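Local coordinates for cell wall surface anchor family protein (PDB 3PF2) that forms the shaft of the type 1 pilus of group B Streptococcus as its major pilin, a calcium-binding cell-surface protein built of Ig-like domains, at residues K30-S35 against F131-V136; T58-G63 against A137-E142; I65-K70 against E105-M110. All blocks are in the same frame, centred on the assembly; numbering follows the deposited sequence.

Interaction 1 of 3, residues K30-S35 against F131-V136; sequences KWFLKS and FLEIPV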
loop_
_atom_site.group_PDB
_atom_site.type_symbol
_atom_site.label_atom_id
_atom_site.label_comp_id
_atom_site.label_asym_id
_atom_site.label_seq_id
_atom_site.Cartn_x
_atom_site.Cartn_y
_atom_site.Cartn_z
ATOM N N LYS A 30 1.550 -4.986 5.153
ATOM C CA LYS A 30 2.077 -6.228 4.588
ATOM C C LYS A 30 1.310 -6.693 3.366
ATOM O O LYS A 30 0.079 -6.707 3.380
ATOM C CB LYS A 30 2.044 -7.335 5.623
ATOM C CG LYS A 30 2.923 -7.033 6.843
ATOM C CD LYS A 30 2.960 -8.205 7.778
ATOM C CE LYS A 30 3.979 -7.976 8.890
ATOM N NZ LYS A 30 3.459 -7.032 9.921
ATOM N N TRP A 31 2.046 -7.092 2.328
ATOM C CA TRP A 31 1.503 -7.967 1.286
ATOM C C TRP A 31 1.759 -9.393 1.768
ATOM O O TRP A 31 2.674 -9.622 2.575
ATOM C CB TRP A 31 2.232 -7.755 -0.033
ATOM C CG TRP A 31 2.153 -6.380 -0.620
ATOM C CD1 TRP A 31 3.104 -5.405 -0.530
ATOM C CD2 TRP A 31 1.095 -5.837 -1.426
ATOM N NE1 TRP A 31 2.704 -4.285 -1.212
ATOM C CE2 TRP A 31 1.474 -4.522 -1.775
ATOM C CE3 TRP A 31 -0.141 -6.341 -1.892
ATOM C CZ2 TRP A 31 0.675 -3.690 -2.567
ATOM C CZ3 TRP A 31 -0.950 -5.497 -2.678
ATOM C CH2 TRP A 31 -0.527 -4.195 -3.013
ATOM N N PHE A 32 0.970 -10.352 1.286
ATOM C CA PHE A 32 1.209 -11.767 1.622
ATOM C C PHE A 32 1.342 -12.584 0.344
ATOM O O PHE A 32 0.378 -12.701 -0.409
ATOM C CB PHE A 32 0.080 -12.325 2.490
ATOM C CG PHE A 32 -0.019 -11.651 3.827
ATOM C CD1 PHE A 32 0.579 -12.203 4.945
ATOM C CD2 PHE A 32 -0.688 -10.435 3.949
ATOM C CE1 PHE A 32 0.504 -11.541 6.203
ATOM C CE2 PHE A 32 -0.761 -9.766 5.176
ATOM C CZ PHE A 32 -0.176 -10.329 6.310
ATOM N N LEU A 33 2.547 -13.097 0.089
ATOM C CA LEU A 33 2.771 -13.972 -1.062
ATOM C C LEU A 33 2.462 -15.379 -0.598
ATOM O O LEU A 33 3.004 -15.842 0.416
ATOM C CB LEU A 33 4.225 -13.887 -1.531
ATOM C CG LEU A 33 4.766 -12.671 -2.310
ATOM C CD1 LEU A 33 4.100 -11.342 -1.978
ATOM C CD2 LEU A 33 6.301 -12.567 -2.288
ATOM N N LYS A 34 1.595 -16.072 -1.324
ATOM C CA LYS A 34 1.057 -17.328 -0.836
ATOM C C LYS A 34 1.237 -18.408 -1.879
ATOM O O LYS A 34 0.967 -18.173 -3.038
ATOM C CB LYS A 34 -0.441 -17.197 -0.530
ATOM C CG LYS A 34 -0.784 -16.057 0.444
ATOM C CD LYS A 34 -2.209 -15.510 0.180
ATOM C CE LYS A 34 -3.312 -16.554 0.483
ATOM N NZ LYS A 34 -4.683 -16.019 0.208
ATOM N N SER A 35 1.654 -19.600 -1.457
ATOM C CA SER A 35 1.735 -20.739 -2.375
ATOM C C SER A 35 1.293 -21.995 -1.673
ATOM O O SER A 35 1.612 -22.201 -0.511
ATOM C CB SER A 35 3.177 -20.960 -2.837
ATOM O OG SER A 35 3.236 -22.029 -3.774
ATOM N N PHE A 131 -0.012 -23.760 4.224
ATOM C CA PHE A 131 0.524 -23.299 2.946
ATOM C C PHE A 131 1.733 -22.401 3.211
ATOM O O PHE A 131 2.010 -22.058 4.369
ATOM C CB PHE A 131 -0.566 -22.570 2.135
ATOM C CG PHE A 131 -1.050 -21.300 2.771
ATOM C CD1 PHE A 131 -0.460 -20.076 2.430
ATOM C CD2 PHE A 131 -2.098 -21.318 3.703
ATOM C CE1 PHE A 131 -0.891 -18.878 3.034
ATOM C CE2 PHE A 131 -2.530 -20.119 4.298
ATOM C CZ PHE A 131 -1.920 -18.907 3.944
ATOM N N LEU A 132 2.468 -22.048 2.156
ATOM C CA LEU A 132 3.627 -21.167 2.280
ATOM C C LEU A 132 3.166 -19.715 2.279
ATOM O O LEU A 132 2.510 -19.256 1.343
ATOM C CB LEU A 132 4.647 -21.399 1.162
ATOM C CG LEU A 132 5.878 -20.477 1.157
ATOM C CD1 LEU A 132 6.784 -20.798 2.343
ATOM C CD2 LEU A 132 6.674 -20.568 -0.150
ATOM N N GLU A 133 3.522 -19.009 3.349
ATOM C CA GLU A 133 3.105 -17.628 3.560
ATOM C C GLU A 133 4.330 -16.743 3.708
ATOM O O GLU A 133 5.171 -16.978 4.575
ATOM C CB GLU A 133 2.208 -17.543 4.794
ATOM C CG GLU A 133 1.888 -16.129 5.270
ATOM C CD GLU A 133 1.195 -16.118 6.626
ATOM O OE1 GLU A 133 0.841 -17.191 7.175
ATOM O OE2 GLU A 133 0.974 -15.001 7.146
ATOM N N ILE A 134 4.426 -15.735 2.847
ATOM C CA ILE A 134 5.546 -14.794 2.855
ATOM C C ILE A 134 5.028 -13.371 3.035
ATOM O O ILE A 134 4.528 -12.764 2.083
ATOM C CB ILE A 134 6.396 -14.856 1.551
ATOM C CG1 ILE A 134 6.836 -16.291 1.239
ATOM C CG2 ILE A 134 7.596 -13.887 1.635
ATOM C CD1 ILE A 134 7.551 -16.410 -0.084
ATOM N N PRO A 135 5.139 -12.828 4.257
ATOM C CA PRO A 135 4.746 -11.432 4.463
ATOM C C PRO A 135 5.826 -10.478 3.975
ATOM O O PRO A 135 7.011 -10.677 4.270
ATOM C CB PRO A 135 4.565 -11.322 5.990
ATOM C CG PRO A 135 5.115 -12.578 6.581
ATOM C CD PRO A 135 5.698 -13.436 5.474
ATOM N N VAL A 136 5.430 -9.471 3.198
ATOM C CA VAL A 136 6.352 -8.475 2.668
ATOM C C VAL A 136 5.886 -7.083 3.083
ATOM O O VAL A 136 4.818 -6.624 2.675
ATOM C CB VAL A 136 6.510 -8.573 1.130
ATOM C CG1 VAL A 136 7.493 -7.516 0.615
ATOM C CG2 VAL A 136 7.001 -9.973 0.747
#
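With CG beside its backbone N (chi1 -64°), Phe32 lies along the same side of the sheet as Glu133, whose CG is turned anti to the backbone N (chi1 170°). The extended Glu133 chain brings OE2 within 3.6 Å of Phe32 CD1, the carboxylate and ring planes being 51° apart, while Asn125 takes up OE1. The neighbouring ring atom, Phe32 CE1, meets Pro135 CB obliquely at 4.1 Å. Lys34 shares this face and meets Phe131 at a slant, its CG lying 3.8 Å from Phe131 CE1.

The backbones that carry these side chains, strands 29-35 and 132-140, run antiparallel. Three hydrogen-bonded pairs, Trp31-Val136, Leu33-Ile134 and Ser35-Leu132, supply six backbone bonds, and Leu132 N reaches Ser35 O at 2.8 Å. The side chains of these pairs point into the core: Leu33 and Ile134 touch CB to CB at 3.9 Å, Leu33 CD2 approaches Val136 CG2 at 4.1 Å, and strands 46-52 and 90-95 of the facing sheet close over them.

Pro135 sits opposite Phe32 in a non-hydrogen-bonded pair, where its missing N-H costs no bond between the two strands. Lys34 NZ makes a salt bridge with Asp12 and hydrogen bonds with Asp10 and Leu119 O; both aspartates are calcium ligands, so the ammonium probably offsets part of their negative charge and ties strand 29-35 to the metal site.

Interaction 2 of 3, residues T58-G63 against A137-E142; sequences TYKSVG and ASTINE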
loop_
_atom_site.group_PDB
_atom_site.type_symbol
_atom_site.label_atom_id
_atom_site.label_comp_id
_atom_site.label_asym_id
_atom_site.label_seq_id
_atom_site.Cartn_x
_atom_site.Cartn_y
_atom_site.Cartn_z
ATOM N N THR A 58 7.050 1.124 -2.236
ATOM C CA THR A 58 8.406 0.983 -1.693
ATOM C C THR A 58 8.465 -0.249 -0.794
ATOM O O THR A 58 7.746 -0.344 0.200
ATOM C CB THR A 58 8.869 2.261 -0.931
ATOM O OG1 THR A 58 8.941 3.360 -1.849
ATOM C CG2 THR A 58 10.263 2.053 -0.277
ATOM N N TYR A 59 9.321 -1.199 -1.169
ATOM C CA TYR A 59 9.643 -2.370 -0.364
ATOM C C TYR A 59 10.382 -1.979 0.922
ATOM O O TYR A 59 11.280 -1.115 0.903
ATOM C CB TYR A 59 10.516 -3.328 -1.194
ATOM C CG TYR A 59 11.238 -4.403 -0.397
ATOM C CD1 TYR A 59 10.661 -5.656 -0.191
ATOM C CD2 TYR A 59 12.513 -4.168 0.125
ATOM C CE1 TYR A 59 11.328 -6.648 0.532
ATOM C CE2 TYR A 59 13.182 -5.135 0.852
ATOM C CZ TYR A 59 12.592 -6.372 1.039
ATOM O OH TYR A 59 13.246 -7.351 1.751
ATOM N N LYS A 60 10.001 -2.607 2.032
ATOM C CA LYS A 60 10.639 -2.342 3.329
ATOM C C LYS A 60 11.438 -3.530 3.832
ATOM O O LYS A 60 12.604 -3.384 4.183
ATOM C CB LYS A 60 9.630 -1.913 4.399
ATOM C CG LYS A 60 9.044 -0.530 4.195
ATOM C CD LYS A 60 10.127 0.553 4.220
ATOM C CE LYS A 60 9.600 1.855 3.629
ATOM N NZ LYS A 60 10.602 2.958 3.773
ATOM N N SER A 61 10.803 -4.699 3.884
ATOM C CA SER A 61 11.448 -5.904 4.409
ATOM C C SER A 61 10.591 -7.114 4.135
ATOM O O SER A 61 9.413 -6.979 3.783
ATOM C CB SER A 61 11.642 -5.789 5.932
ATOM O OG SER A 61 10.410 -5.499 6.564
ATOM N N VAL A 62 11.186 -8.297 4.294
ATOM C CA VAL A 62 10.434 -9.545 4.317
ATOM C C VAL A 62 10.299 -9.980 5.775
ATOM O O VAL A 62 11.267 -9.896 6.550
ATOM C CB VAL A 62 11.120 -10.655 3.482
ATOM C CG1 VAL A 62 10.348 -11.969 3.576
ATOM C CG2 VAL A 62 11.289 -10.218 1.999
ATOM N N GLY A 63 9.104 -10.443 6.142
ATOM C CA GLY A 63 8.790 -10.829 7.510
ATOM C C GLY A 63 9.063 -12.291 7.796
ATOM O O GLY A 63 9.966 -12.893 7.210
ATOM N N ALA A 137 6.695 -6.417 3.898
ATOM C CA ALA A 137 6.387 -5.057 4.327
ATOM C C ALA A 137 6.657 -4.045 3.220
ATOM O O ALA A 137 7.661 -4.139 2.499
ATOM C CB ALA A 137 7.172 -4.718 5.589
ATOM N N SER A 138 5.749 -3.078 3.094
ATOM C CA SER A 138 5.685 -2.199 1.937
ATOM C C SER A 138 5.031 -0.883 2.347
ATOM O O SER A 138 4.333 -0.842 3.345
ATOM C CB SER A 138 4.815 -2.884 0.860
ATOM O OG SER A 138 4.791 -2.157 -0.357
ATOM N N THR A 139 5.299 0.184 1.593
ATOM C CA THR A 139 4.537 1.438 1.728
ATOM C C THR A 139 4.093 1.891 0.345
ATOM O O THR A 139 4.665 1.477 -0.658
ATOM C CB THR A 139 5.366 2.579 2.360
ATOM O OG1 THR A 139 6.505 2.866 1.528
ATOM C CG2 THR A 139 5.839 2.219 3.765
ATOM N N ILE A 140 3.052 2.722 0.288
ATOM C CA ILE A 140 2.728 3.442 -0.929
ATOM C C ILE A 140 3.601 4.704 -0.924
ATOM O O ILE A 140 3.743 5.342 0.114
ATOM C CB ILE A 140 1.239 3.867 -0.957
ATOM C CG1 ILE A 140 0.313 2.639 -0.885
ATOM C CG2 ILE A 140 0.927 4.710 -2.206
ATOM C CD1 ILE A 140 -1.203 2.951 -0.772
ATOM N N ASN A 141 4.185 5.057 -2.065
ATOM C CA ASN A 141 5.038 6.249 -2.125
ATOM C C ASN A 141 4.466 7.367 -2.998
ATOM O O ASN A 141 3.345 7.264 -3.506
ATOM C CB ASN A 141 6.461 5.872 -2.562
ATOM C CG ASN A 141 6.503 5.297 -3.952
ATOM O OD1 ASN A 141 5.915 5.857 -4.868
ATOM N ND2 ASN A 141 7.211 4.175 -4.125
ATOM N N GLU A 142 5.249 8.431 -3.159
ATOM C CA GLU A 142 4.847 9.622 -3.904
ATOM C C GLU A 142 4.599 9.395 -5.397
ATOM O O GLU A 142 4.079 10.271 -6.079
ATOM C CB GLU A 142 5.884 10.745 -3.675
ATOM C CG GLU A 142 7.192 10.643 -4.479
ATOM C CD GLU A 142 8.161 9.580 -3.971
ATOM O OE1 GLU A 142 7.994 9.071 -2.841
ATOM O OE2 GLU A 142 9.112 9.236 -4.720
#
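A classic beta bulge sets two residues, Lys60 and Ser61, against the single Ala137 and shifts the register of strands 57-67 and 132-140 by one residue. Two backbone N-H groups converge on a single carbonyl: Lys60 N lies 2.8 Å from Ala137 O, standing above the carbonyl plane, and Ser61 N adds a weak bond to the same oxygen at 3.5 Å. Ala137 N answers with a 2.8 Å bond to Ser61 O. The backbone of Lys60, with psi near -53°, makes the kink. Beside it the Tyr59 ring reaches along its own strand so that Ser61 N sits over its centre, 3.7 Å above the plane.

Beyond the bulge the antiparallel pairing is regular, with Thr58 and Thr139 exchanging two backbone bonds. Their side chains lie on one face of the sheet, Thr139 OG1 being 3.5 Å from Thr58 CB. Lys60 bends at chi2, and its CE comes to 3.8 Å from Thr139 CG2. On the opposite face, Ser138 is placed next to Trp31 of the adjoining strand 29-35, and its OG accepts a weak hydrogen bond from Trp31 NE1.

The pairing finishes with a side-chain hydrogen bond as strand 132-140 ends. Asn141 is held by Lys143 N at OD1 and by Asp55 O at ND2, and its ND2 also donates to Thr58 OG1 across 3.0 Å, with the hydroxyl oxygen close to the amide plane.

Interaction 3 of 3, residues I65-K70 against E105-M110; sequences IKIGSK and ELLKGM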
loop_
_atom_site.group_PDB
_atom_site.type_symbol
_atom_site.label_atom_id
_atom_site.label_comp_id
_atom_site.label_asym_id
_atom_site.label_seq_id
_atom_site.Cartn_x
_atom_site.Cartn_y
_atom_site.Cartn_z
ATOM N N ILE A 65 8.581 -16.017 7.450
ATOM C CA ILE A 65 8.037 -16.985 6.482
ATOM C C ILE A 65 7.558 -18.248 7.194
ATOM O O ILE A 65 8.313 -18.843 7.972
ATOM C CB ILE A 65 9.052 -17.293 5.351
ATOM C CG1 ILE A 65 9.394 -16.004 4.600
ATOM C CG2 ILE A 65 8.521 -18.379 4.395
ATOM C CD1 ILE A 65 10.282 -16.183 3.386
ATOM N N LYS A 66 6.306 -18.641 6.928
ATOM C CA LYS A 66 5.626 -19.721 7.644
ATOM C C LYS A 66 5.070 -20.774 6.708
ATOM O O LYS A 66 4.593 -20.452 5.626
ATOM C CB LYS A 66 4.431 -19.190 8.462
ATOM C CG LYS A 66 4.723 -18.034 9.395
ATOM C CD LYS A 66 5.587 -18.458 10.578
ATOM C CE LYS A 66 4.935 -19.553 11.417
ATOM N NZ LYS A 66 3.782 -19.089 12.233
ATOM N N ILE A 67 5.146 -22.028 7.143
ATOM C CA ILE A 67 4.300 -23.094 6.615
ATOM C C ILE A 67 3.538 -23.686 7.787
ATOM O O ILE A 67 4.142 -24.249 8.714
ATOM C CB ILE A 67 5.096 -24.193 5.871
ATOM C CG1 ILE A 67 5.866 -23.597 4.691
ATOM C CG2 ILE A 67 4.143 -25.271 5.389
ATOM C CD1 ILE A 67 6.901 -24.536 4.073
ATOM N N GLY A 68 2.213 -23.543 7.762
ATOM C CA GLY A 68 1.380 -23.910 8.911
ATOM C C GLY A 68 1.943 -23.163 10.102
ATOM O O GLY A 68 2.248 -21.979 9.996
ATOM N N SER A 69 2.134 -23.867 11.212
ATOM C CA SER A 69 2.653 -23.265 12.442
ATOM C C SER A 69 4.169 -23.110 12.415
ATOM O O SER A 69 4.757 -22.545 13.341
ATOM C CB SER A 69 2.271 -24.127 13.642
ATOM O OG SER A 69 2.975 -25.353 13.586
ATOM N N LYS A 70 4.806 -23.624 11.369
ATOM C CA LYS A 70 6.261 -23.719 11.341
ATOM C C LYS A 70 6.916 -22.524 10.681
ATOM O O LYS A 70 6.395 -21.972 9.704
ATOM C CB LYS A 70 6.686 -25.009 10.642
ATOM C CG LYS A 70 6.332 -26.256 11.417
ATOM C CD LYS A 70 7.564 -26.952 11.942
ATOM C CE LYS A 70 7.207 -28.257 12.655
ATOM N NZ LYS A 70 6.666 -29.324 11.753
ATOM N N GLU A 105 10.325 -32.279 5.364
ATOM C CA GLU A 105 10.169 -32.964 6.657
ATOM C C GLU A 105 9.317 -32.182 7.650
ATOM O O GLU A 105 8.569 -32.774 8.427
ATOM C CB GLU A 105 11.522 -33.303 7.292
ATOM C CG GLU A 105 12.024 -34.715 6.991
ATOM C CD GLU A 105 11.001 -35.803 7.304
ATOM O OE1 GLU A 105 10.498 -35.869 8.453
ATOM O OE2 GLU A 105 10.702 -36.600 6.389
ATOM N N LEU A 106 9.434 -30.857 7.609
ATOM C CA LEU A 106 8.616 -29.969 8.441
ATOM C C LEU A 106 7.113 -30.140 8.191
ATOM O O LEU A 106 6.294 -29.881 9.082
ATOM C CB LEU A 106 9.019 -28.510 8.231
ATOM C CG LEU A 106 10.465 -28.115 8.522
ATOM C CD1 LEU A 106 10.690 -26.656 8.173
ATOM C CD2 LEU A 106 10.852 -28.390 9.978
ATOM N N LEU A 107 6.761 -30.591 6.987
ATOM C CA LEU A 107 5.362 -30.778 6.599
ATOM C C LEU A 107 4.690 -31.985 7.255
ATOM O O LEU A 107 3.464 -32.119 7.209
ATOM C CB LEU A 107 5.240 -30.903 5.074
ATOM C CG LEU A 107 5.953 -29.897 4.167
ATOM C CD1 LEU A 107 5.896 -30.372 2.723
ATOM C CD2 LEU A 107 5.361 -28.497 4.302
ATOM N N LYS A 108 5.485 -32.866 7.855
ATOM C CA LYS A 108 4.954 -34.106 8.405
ATOM C C LYS A 108 3.932 -33.829 9.508
ATOM O O LYS A 108 4.196 -33.072 10.447
ATOM C CB LYS A 108 6.089 -35.009 8.902
ATOM C CG LYS A 108 6.910 -35.660 7.776
ATOM C CD LYS A 108 6.372 -37.029 7.367
ATOM C CE LYS A 108 6.529 -38.063 8.493
ATOM N NZ LYS A 108 6.366 -39.467 8.010
ATOM N N GLY A 109 2.756 -34.427 9.356
ATOM C CA GLY A 109 1.656 -34.202 10.274
ATOM C C GLY A 109 0.730 -33.070 9.848
ATOM O O GLY A 109 -0.374 -32.946 10.378
ATOM N N MET A 110 1.177 -32.248 8.901
ATOM C CA MET A 110 0.365 -31.138 8.401
ATOM C C MET A 110 -0.624 -31.591 7.339
ATOM O O MET A 110 -0.374 -32.562 6.619
ATOM C CB MET A 110 1.249 -30.044 7.809
ATOM C CG MET A 110 1.917 -29.151 8.832
ATOM S SD MET A 110 2.871 -27.837 8.053
ATOM C CE MET A 110 3.928 -27.416 9.428
#
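Ile67 and Lys70, the first and last residues of the type II' turn of a tight beta-hairpin, receive Leu106, Leu107 and Met110 from residues 105-110, where helix 100-106 gives way to a type II turn. The hairpin is closed by backbone bonds in both directions between Ile67 and Lys70, and Gly68 takes the positive phi of the turn. Met110 N bonds to Leu107 O in the second turn, which presents the Met110 side chain to the hairpin.

The apolar contacts centre on Ile67 and Met110. Ile67 CG2 reaches Leu107 CD2 at 3.6 Å and the sulfur of Met110, SD, at 3.9 Å; the Ile67 and Met110 side chains cross at about a right angle. The methionine chain is extended beyond CG (chi2 -177°), which carries its methyl group into the angle between the hairpin backbone and Lys70. There Met110 CE lies 3.3 Å from Ile67 O and equally close to Lys70 CG, the latter a tight carbon-carbon approach. Lys70 CD also crosses Leu106 CD2 at 4.1 Å, and Leu72 of the returning strand backs Leu106.

The polar part is a single bond from the lysine tip. Bends at chi2 and chi4 bring the ammonium round to the backbone of Leu106, where Lys70 NZ donates to Leu106 O over 2.8 Å, in the carbonyl plane and on a lone pair.

In the fold
All three contacts belong to the Cna-B-like region near the start of this C-terminal fragment. Interactions 1 and 2 use successive parts of strand 132-140, which has strand 29-35 on one side and strand 57-67 on the other; their centres are about 14 Å apart. Interaction 3 lies at the far end of strand 57-67 and joins this sheet to helix 100-106. Its centre is about 14 Å from that of interaction 1 and about 27 Å from that of interaction 2. Along the chain the segments of interactions 1 and 2 alternate, whereas both segments of interaction 3 fall between 58-63 and 137-142, so that strand 132-140 joins sequence-distant strands in one sheet of this pilin domain.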